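Local coordinates for twin-arginine translocation pathway signal protein (Burkholderia phytofirmans, PDB 2RJO), which binds beta-D-galactopyranose in the crystal and is probably a periplasmic sugar-binding protein exported by the twin-arginine pathway, at residues A[8-13]-A[21-26]; A[211-216]-A[220-225]. One frame throughout, in Å; residues are numbered along the deposited sequence.

Interaction 1. Residues A[8-13]-A[21-26]; sequences LACSFR and TAFNKG. With GAL (beta-D-galactopyranose), chain B; SO4 (sulfate ion), chain D.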
ATOM      1  N   LEU A   8       5.270 -20.417  -4.537  1.00 19.09           N
ATOM      2  CA  LEU A   8       4.705 -19.082  -4.561  1.00 19.78           C
ATOM      3  C   LEU A   8       5.286 -18.362  -3.346  1.00 21.22           C
ATOM      4  O   LEU A   8       5.273 -18.906  -2.239  1.00 21.87           O
ATOM      5  CB  LEU A   8       3.173 -19.142  -4.480  1.00 20.17           C
ATOM      6  CG  LEU A   8       2.448 -19.841  -5.634  1.00 18.70           C
ATOM      7  CD1 LEU A   8       0.955 -19.824  -5.394  1.00 17.96           C
ATOM      8  CD2 LEU A   8       2.780 -19.154  -6.945  1.00 19.33           C
ATOM      9  N   ALA A   9       5.813 -17.155  -3.550  1.00 21.71           N
ATOM     10  CA  ALA A   9       6.387 -16.394  -2.446  1.00 18.87           C
ATOM     11  C   ALA A   9       5.896 -14.956  -2.447  1.00 19.21           C
ATOM     12  O   ALA A   9       5.600 -14.387  -3.498  1.00 15.35           O
ATOM     13  CB  ALA A   9       7.893 -16.421  -2.523  1.00 19.70           C
ATOM     14  N   CYS A  10       5.802 -14.376  -1.254  1.00 20.29           N
ATOM     15  CA  CYS A  10       5.350 -13.001  -1.105  1.00 20.28           C
ATOM     16  C   CYS A  10       6.294 -12.245  -0.173  1.00 20.86           C
ATOM     17  O   CYS A  10       6.490 -12.636   0.985  1.00 22.52           O
ATOM     18  CB  CYS A  10       3.926 -12.979  -0.554  1.00 22.83           C
ATOM     19  SG  CYS A  10       3.169 -11.346  -0.513  1.00 26.95           S
ATOM     20  N   SER A  11       6.890 -11.172  -0.686  1.00 18.13           N
ATOM     21  CA  SER A  11       7.822 -10.364   0.092  1.00 19.87           C
ATOM     22  C   SER A  11       7.258  -8.998   0.456  1.00 18.61           C
ATOM     23  O   SER A  11       6.751  -8.270  -0.399  1.00 17.76           O
ATOM     24  CB  SER A  11       9.132 -10.163  -0.677  1.00 19.12           C
ATOM     25  OG  SER A  11       9.987  -9.268   0.020  1.00 20.34           O
ATOM     26  N   PHE A  12       7.365  -8.652   1.734  1.00 21.64           N
ATOM     27  CA  PHE A  12       6.877  -7.369   2.222  1.00 21.73           C
ATOM     28  C   PHE A  12       7.610  -6.908   3.482  1.00 23.27           C
ATOM     29  O   PHE A  12       8.358  -7.668   4.102  1.00 24.37           O
ATOM     30  CB  PHE A  12       5.367  -7.442   2.453  1.00 20.60           C
ATOM     31  CG  PHE A  12       4.941  -8.616   3.260  1.00 20.64           C
ATOM     32  CD1 PHE A  12       4.843  -8.528   4.646  1.00 22.11           C
ATOM     33  CD2 PHE A  12       4.654  -9.830   2.640  1.00 23.01           C
ATOM     34  CE1 PHE A  12       4.461  -9.638   5.412  1.00 23.71           C
ATOM     35  CE2 PHE A  12       4.271 -10.949   3.395  1.00 23.39           C
ATOM     36  CZ  PHE A  12       4.177 -10.849   4.783  1.00 23.14           C
ATOM     37  N   ARG A  13       7.386  -5.659   3.864  1.00 24.49           N
ATOM     38  CA  ARG A  13       8.081  -5.085   5.007  1.00 25.00           C
ATOM     39  C   ARG A  13       7.810  -5.687   6.388  1.00 25.90           C
ATOM     40  O   ARG A  13       8.744  -6.164   7.029  1.00 25.57           O
ATOM     41  CB  ARG A  13       7.854  -3.568   5.040  1.00 24.85           C
ATOM     42  CG  ARG A  13       9.033  -2.787   5.606  1.00 22.53           C
ATOM     43  CD  ARG A  13       8.885  -1.293   5.427  1.00 19.88           C
ATOM     44  NE  ARG A  13       8.974  -0.850   4.034  1.00 20.03           N
ATOM     45  CZ  ARG A  13       7.927  -0.606   3.253  1.00 18.71           C
ATOM     46  NH1 ARG A  13       6.692  -0.763   3.722  1.00 19.73           N
ATOM     47  NH2 ARG A  13       8.110  -0.181   2.006  1.00 17.68           N
ATOM     48  N   THR A  21      -0.772  -7.718   7.030  1.00 17.06           N
ATOM     49  CA  THR A  21      -1.339  -8.924   7.603  1.00 18.26           C
ATOM     50  C   THR A  21      -2.328  -9.474   6.580  1.00 18.76           C
ATOM     51  O   THR A  21      -2.373 -10.676   6.334  1.00 19.22           O
ATOM     52  CB  THR A  21      -2.083  -8.639   8.915  1.00 19.92           C
ATOM     53  OG1 THR A  21      -1.160  -8.135   9.890  1.00 21.55           O
ATOM     54  CG2 THR A  21      -2.712  -9.920   9.445  1.00 21.14           C
ATOM     55  N   ALA A  22      -3.107  -8.575   5.982  1.00 16.70           N
ATOM     56  CA  ALA A  22      -4.091  -8.943   4.980  1.00 16.12           C
ATOM     57  C   ALA A  22      -3.408  -9.284   3.650  1.00 17.43           C
ATOM     58  O   ALA A  22      -3.798 -10.227   2.957  1.00 14.87           O
ATOM     59  CB  ALA A  22      -5.058  -7.807   4.785  1.00 14.52           C
ATOM     60  N   PHE A  23      -2.392  -8.504   3.299  1.00 17.97           N
ATOM     61  CA  PHE A  23      -1.653  -8.735   2.065  1.00 17.11           C
ATOM     62  C   PHE A  23      -1.161 -10.179   2.042  1.00 17.92           C
ATOM     63  O   PHE A  23      -1.284 -10.878   1.043  1.00 16.77           O
ATOM     64  CB  PHE A  23      -0.460  -7.786   2.002  1.00 17.97           C
ATOM     65  CG  PHE A  23       0.284  -7.828   0.704  1.00 18.22           C
ATOM     66  CD1 PHE A  23      -0.312  -7.372  -0.468  1.00 20.67           C
ATOM     67  CD2 PHE A  23       1.593  -8.285   0.656  1.00 20.97           C
ATOM     68  CE1 PHE A  23       0.391  -7.372  -1.680  1.00 19.66           C
ATOM     69  CE2 PHE A  23       2.312  -8.289  -0.556  1.00 21.83           C
ATOM     70  CZ  PHE A  23       1.704  -7.828  -1.720  1.00 20.34           C
ATOM     71  N   ASN A  24      -0.597 -10.603   3.164  1.00 17.91           N
ATOM     72  CA  ASN A  24      -0.072 -11.943   3.332  1.00 19.83           C
ATOM     73  C   ASN A  24      -1.192 -12.992   3.291  1.00 20.59           C
ATOM     74  O   ASN A  24      -1.019 -14.077   2.735  1.00 19.99           O
ATOM     75  CB  ASN A  24       0.672 -12.022   4.665  1.00 19.47           C
ATOM     76  CG  ASN A  24       1.053 -13.438   5.033  1.00 21.81           C
ATOM     77  OD1 ASN A  24       0.741 -13.902   6.128  1.00 22.40           O
ATOM     78  ND2 ASN A  24       1.730 -14.135   4.121  1.00 18.27           N
ATOM     79  N   LYS A  25      -2.328 -12.650   3.892  1.00 20.62           N
ATOM     80  CA  LYS A  25      -3.505 -13.513   3.950  1.00 20.73           C
ATOM     81  C   LYS A  25      -3.989 -13.820   2.545  1.00 21.69           C
ATOM     82  O   LYS A  25      -4.327 -14.956   2.229  1.00 21.70           O
ATOM     83  CB  LYS A  25      -4.634 -12.808   4.702  1.00 22.84           C
ATOM     84  CG  LYS A  25      -5.150 -13.518   5.942  1.00 26.24           C
ATOM     85  CD  LYS A  25      -4.134 -13.509   7.067  1.00 29.81           C
ATOM     86  CE  LYS A  25      -4.825 -13.626   8.427  1.00 33.03           C
ATOM     87  NZ  LYS A  25      -5.702 -12.432   8.712  1.00 33.94           N
ATOM     88  N   GLY A  26      -4.048 -12.783   1.713  1.00 22.27           N
ATOM     89  CA  GLY A  26      -4.490 -12.945   0.338  1.00 20.41           C
ATOM     90  C   GLY A  26      -3.588 -13.854  -0.475  1.00 20.32           C
ATOM     91  O   GLY A  26      -4.082 -14.688  -1.233  1.00 20.99           O
TER
HETATM   92  C1  GAL B 368       2.852   0.238   3.691  1.00 19.20           C
HETATM   93  C2  GAL B 368       1.634   1.183   3.568  1.00 17.63           C
HETATM   94  C3  GAL B 368       1.043   1.046   2.147  1.00 19.02           C
HETATM   95  C4  GAL B 368       2.130   1.420   1.124  1.00 18.98           C
HETATM   96  C5  GAL B 368       3.318   0.443   1.347  1.00 20.12           C
HETATM   97  C6  GAL B 368       4.415   0.786   0.360  1.00 18.74           C
HETATM   98  O1  GAL B 368       3.418   0.374   5.007  1.00 17.94           O
HETATM   99  O2  GAL B 368       0.645   0.816   4.527  1.00 18.75           O
HETATM  100  O3  GAL B 368      -0.067   1.927   1.990  1.00 16.35           O
HETATM  101  O4  GAL B 368       2.558   2.759   1.374  1.00 18.39           O
HETATM  102  O5  GAL B 368       3.860   0.589   2.701  1.00 19.35           O
HETATM  103  O6  GAL B 368       5.483  -0.116   0.573  1.00 16.32           O
HETATM  104  S   SO4 D 370       5.338  -1.161   7.478  1.00 51.32           S
HETATM  105  O1  SO4 D 370       6.046  -2.441   7.737  1.00 52.20           O
HETATM  106  O2  SO4 D 370       5.999  -0.415   6.384  1.00 50.77           O
HETATM  107  O3  SO4 D 370       5.295  -0.351   8.721  1.00 52.64           O
HETATM  108  O4  SO4 D 370       3.958  -1.470   7.051  1.00 54.11           O

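Interaction 2. Residues A[211-216]-A[220-225]; sequences GAIEAL and GLAGQI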
ATOM      1  N   GLY A 211      -1.632   5.558  15.050  1.00 19.51           N
ATOM      2  CA  GLY A 211      -0.587   5.955  15.975  1.00 19.62           C
ATOM      3  C   GLY A 211      -0.916   7.358  16.441  1.00 18.34           C
ATOM      4  O   GLY A 211      -0.754   7.685  17.613  1.00 20.51           O
ATOM      5  N   ALA A 212      -1.384   8.191  15.514  1.00 17.24           N
ATOM      6  CA  ALA A 212      -1.765   9.558  15.837  1.00 16.55           C
ATOM      7  C   ALA A 212      -2.962   9.531  16.801  1.00 16.69           C
ATOM      8  O   ALA A 212      -2.995  10.264  17.785  1.00 16.99           O
ATOM      9  CB  ALA A 212      -2.128  10.315  14.559  1.00 15.87           C
ATOM     10  N   ILE A 213      -3.936   8.674  16.512  1.00 16.89           N
ATOM     11  CA  ILE A 213      -5.121   8.565  17.347  1.00 16.98           C
ATOM     12  C   ILE A 213      -4.815   8.022  18.739  1.00 19.49           C
ATOM     13  O   ILE A 213      -5.541   8.307  19.686  1.00 20.17           O
ATOM     14  CB  ILE A 213      -6.188   7.689  16.677  1.00 14.91           C
ATOM     15  CG1 ILE A 213      -6.677   8.378  15.398  1.00 16.15           C
ATOM     16  CG2 ILE A 213      -7.333   7.437  17.640  1.00 15.25           C
ATOM     17  CD1 ILE A 213      -7.569   7.512  14.507  1.00 11.53           C
ATOM     18  N   GLU A 214      -3.746   7.246  18.875  1.00 20.44           N
ATOM     19  CA  GLU A 214      -3.378   6.713  20.184  1.00 21.84           C
ATOM     20  C   GLU A 214      -2.817   7.827  21.052  1.00 21.00           C
ATOM     21  O   GLU A 214      -2.973   7.816  22.272  1.00 20.17           O
ATOM     22  CB  GLU A 214      -2.345   5.606  20.049  1.00 24.76           C
ATOM     23  CG  GLU A 214      -2.909   4.310  19.493  1.00 32.17           C
ATOM     24  CD  GLU A 214      -1.823   3.297  19.184  1.00 35.73           C
ATOM     25  OE1 GLU A 214      -0.914   3.630  18.393  1.00 37.59           O
ATOM     26  OE2 GLU A 214      -1.881   2.169  19.733  1.00 38.91           O
ATOM     27  N   ALA A 215      -2.157   8.783  20.413  1.00 19.50           N
ATOM     28  CA  ALA A 215      -1.591   9.921  21.107  1.00 20.08           C
ATOM     29  C   ALA A 215      -2.746  10.845  21.503  1.00 20.15           C
ATOM     30  O   ALA A 215      -2.784  11.358  22.618  1.00 19.49           O
ATOM     31  CB  ALA A 215      -0.607  10.648  20.202  1.00 19.76           C
ATOM     32  N   LEU A 216      -3.683  11.064  20.587  1.00 19.73           N
ATOM     33  CA  LEU A 216      -4.839  11.908  20.892  1.00 21.12           C
ATOM     34  C   LEU A 216      -5.627  11.307  22.059  1.00 21.88           C
ATOM     35  O   LEU A 216      -6.012  12.016  22.987  1.00 24.40           O
ATOM     36  CB  LEU A 216      -5.766  12.025  19.683  1.00 18.83           C
ATOM     37  CG  LEU A 216      -5.210  12.726  18.451  1.00 19.87           C
ATOM     38  CD1 LEU A 216      -6.236  12.619  17.323  1.00 18.91           C
ATOM     39  CD2 LEU A 216      -4.889  14.175  18.767  1.00 19.94           C
ATOM     40  N   GLY A 220      -6.958  12.819  25.697  1.00 26.64           N
ATOM     41  CA  GLY A 220      -8.397  13.036  25.718  1.00 24.32           C
ATOM     42  C   GLY A 220      -8.937  13.881  24.580  1.00 23.90           C
ATOM     43  O   GLY A 220      -9.832  14.701  24.784  1.00 23.62           O
ATOM     44  N   LEU A 221      -8.395  13.689  23.381  1.00 20.98           N
ATOM     45  CA  LEU A 221      -8.855  14.436  22.222  1.00 20.40           C
ATOM     46  C   LEU A 221      -9.255  13.506  21.084  1.00 20.12           C
ATOM     47  O   LEU A 221      -9.673  13.961  20.023  1.00 20.04           O
ATOM     48  CB  LEU A 221      -7.770  15.404  21.751  1.00 20.54           C
ATOM     49  CG  LEU A 221      -7.519  16.550  22.737  1.00 18.46           C
ATOM     50  CD1 LEU A 221      -6.277  17.328  22.338  1.00 18.94           C
ATOM     51  CD2 LEU A 221      -8.740  17.444  22.761  1.00 16.92           C
ATOM     52  N   ALA A 222      -9.132  12.201  21.308  1.00 21.34           N
ATOM     53  CA  ALA A 222      -9.494  11.240  20.272  1.00 21.80           C
ATOM     54  C   ALA A 222     -10.960  11.439  19.890  1.00 23.09           C
ATOM     55  O   ALA A 222     -11.848  11.344  20.731  1.00 22.88           O
ATOM     56  CB  ALA A 222      -9.257   9.829  20.767  1.00 20.96           C
ATOM     57  N   GLY A 223     -11.216  11.734  18.622  1.00 23.48           N
ATOM     58  CA  GLY A 223     -12.585  11.950  18.194  1.00 24.11           C
ATOM     59  C   GLY A 223     -12.959  13.425  18.145  1.00 24.85           C
ATOM     60  O   GLY A 223     -14.003  13.776  17.598  1.00 26.08           O
ATOM     61  N   GLN A 224     -12.120  14.285  18.721  1.00 24.47           N
ATOM     62  CA  GLN A 224     -12.376  15.728  18.723  1.00 23.18           C
ATOM     63  C   GLN A 224     -11.524  16.397  17.650  1.00 23.83           C
ATOM     64  O   GLN A 224     -11.813  17.505  17.203  1.00 25.80           O
ATOM     65  CB  GLN A 224     -12.079  16.344  20.102  1.00 22.03           C
ATOM     66  CG  GLN A 224     -13.167  16.094  21.143  1.00 21.42           C
ATOM     67  CD  GLN A 224     -12.881  16.771  22.469  1.00 21.72           C
ATOM     68  OE1 GLN A 224     -12.619  17.971  22.518  1.00 25.70           O
ATOM     69  NE2 GLN A 224     -12.926  16.007  23.550  1.00 19.43           N
ATOM     70  N   ILE A 225     -10.465  15.714  17.247  1.00 22.14           N
ATOM     71  CA  ILE A 225      -9.593  16.208  16.202  1.00 21.13           C
ATOM     72  C   ILE A 225      -9.702  15.186  15.070  1.00 21.19           C
ATOM     73  O   ILE A 225      -9.360  14.016  15.246  1.00 20.80           O
ATOM     74  CB  ILE A 225      -8.135  16.314  16.699  1.00 22.09           C
ATOM     75  CG1 ILE A 225      -8.046  17.364  17.811  1.00 22.67           C
ATOM     76  CG2 ILE A 225      -7.210  16.700  15.551  1.00 22.26           C
ATOM     77  CD1 ILE A 225      -6.696  17.415  18.489  1.00 22.80           C
TER

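Interaction 1. Residues A[8-13]-A[21-26]
Cys10 and Phe12 of strand 7-12 pack on Phe23 and Asn24 of helix 18-34, a buried strand-on-helix contact inside the first beta-alpha-beta unit (strand 7-12, helix 18-34, strand 38-42) of a periplasmic-binding-protein fold. The short strand and helix segments run almost antiparallel, at 170°, with their axes 9.4 Å apart. No hydrogen bond joins them; the contact is made by the cysteine sulfur, two aromatic rings and the CB of Asn24. Cys10 SG lies obliquely against the Phe23 ring, 3.2 Å from Phe23 CE2, a sulfur-aromatic contact. Phe12 CD2 comes to the edge of the Phe23 ring, in the ring plane, 4.0 Å from Phe23 CD2. The far end of the Phe12 ring rests on the helix, CZ lying 3.7 Å from Asn24 CB, with ring and amide planes 40° apart. Tyr20 meets the Phe12 ring as well, while Leu256 of helix 253-268 packs on Phe23. Just past the strand, Arg13 enters the galactose pocket, also lined by Asp70 and Asp231. Its NH1 donates to O2 of a sulfate, probably from the crystallisation liquor, at 2.8 Å, and NH2 donates a hydrogen bond to galactose O6 at 3.0 Å, with an N-H...O angle of 162°.

Interaction 2. Residues A[211-216]-A[220-225]
Leu216, near the end of helix 206-218, meets the returning loop with both its backbone and its side chain. Its carbonyl O accepts a hydrogen bond from Leu221 N at 2.9 Å, with an N-H...O angle of 169°. Beside this bond the side chain packs along the loop. Leu216 CB lies 3.7 Å from Ala222 N, and the leucine side chain slants across that of Ile225, with Leu216 CD2 3.7 Å from Ile225 CD1. A first torsion of -65° places Leu216 CG beside its own backbone N, from where both methyls reach Ile225: CD1 comes within 4.0 Å of Ile225 O. Ala222 CB tucks against the helix backbone, 4.1 Å from Leu216 C and 4.2 Å from Ile213 O. In the next shell, Leu221 O takes a backbone bond from Gln224 N at 2.8 Å, a tight turn that brings Ile225 round to the leucine. Glu244 touches both Ile213 and Ala222, and Met187 and Met191 of helix 180-194 pack against Ala215. The chain reverses at Gly220, the C-prime residue, which has a positive phi of 61°; with Gly220 N bonded to Arg217 O and Leu221 N to Leu216 O, this is a Schellman motif ending the helix.

Overall arrangement
Interactions 1 and 2 follow one another along the chain, in separate parts of the fold, their centres 30 Å apart and their nearest atoms about 14 Å apart. Interaction 1 sets helix 18-34 on strand 7-12 of the mixed sheet, which also includes strands 38-42 and 65-69; interaction 2 lies on helix 206-218 and the loop leading to strand 227-228, an outer strand of the separate four-stranded parallel sheet. Two such sheets are consistent with the two-lobed architecture of periplasmic binding proteins, in which the ligand sits between the lobes. Interaction 1 reaches the galactose through Arg13, whereas interaction 2, its centre 23 Å from that of the chain, is packing of a helix against its following loop.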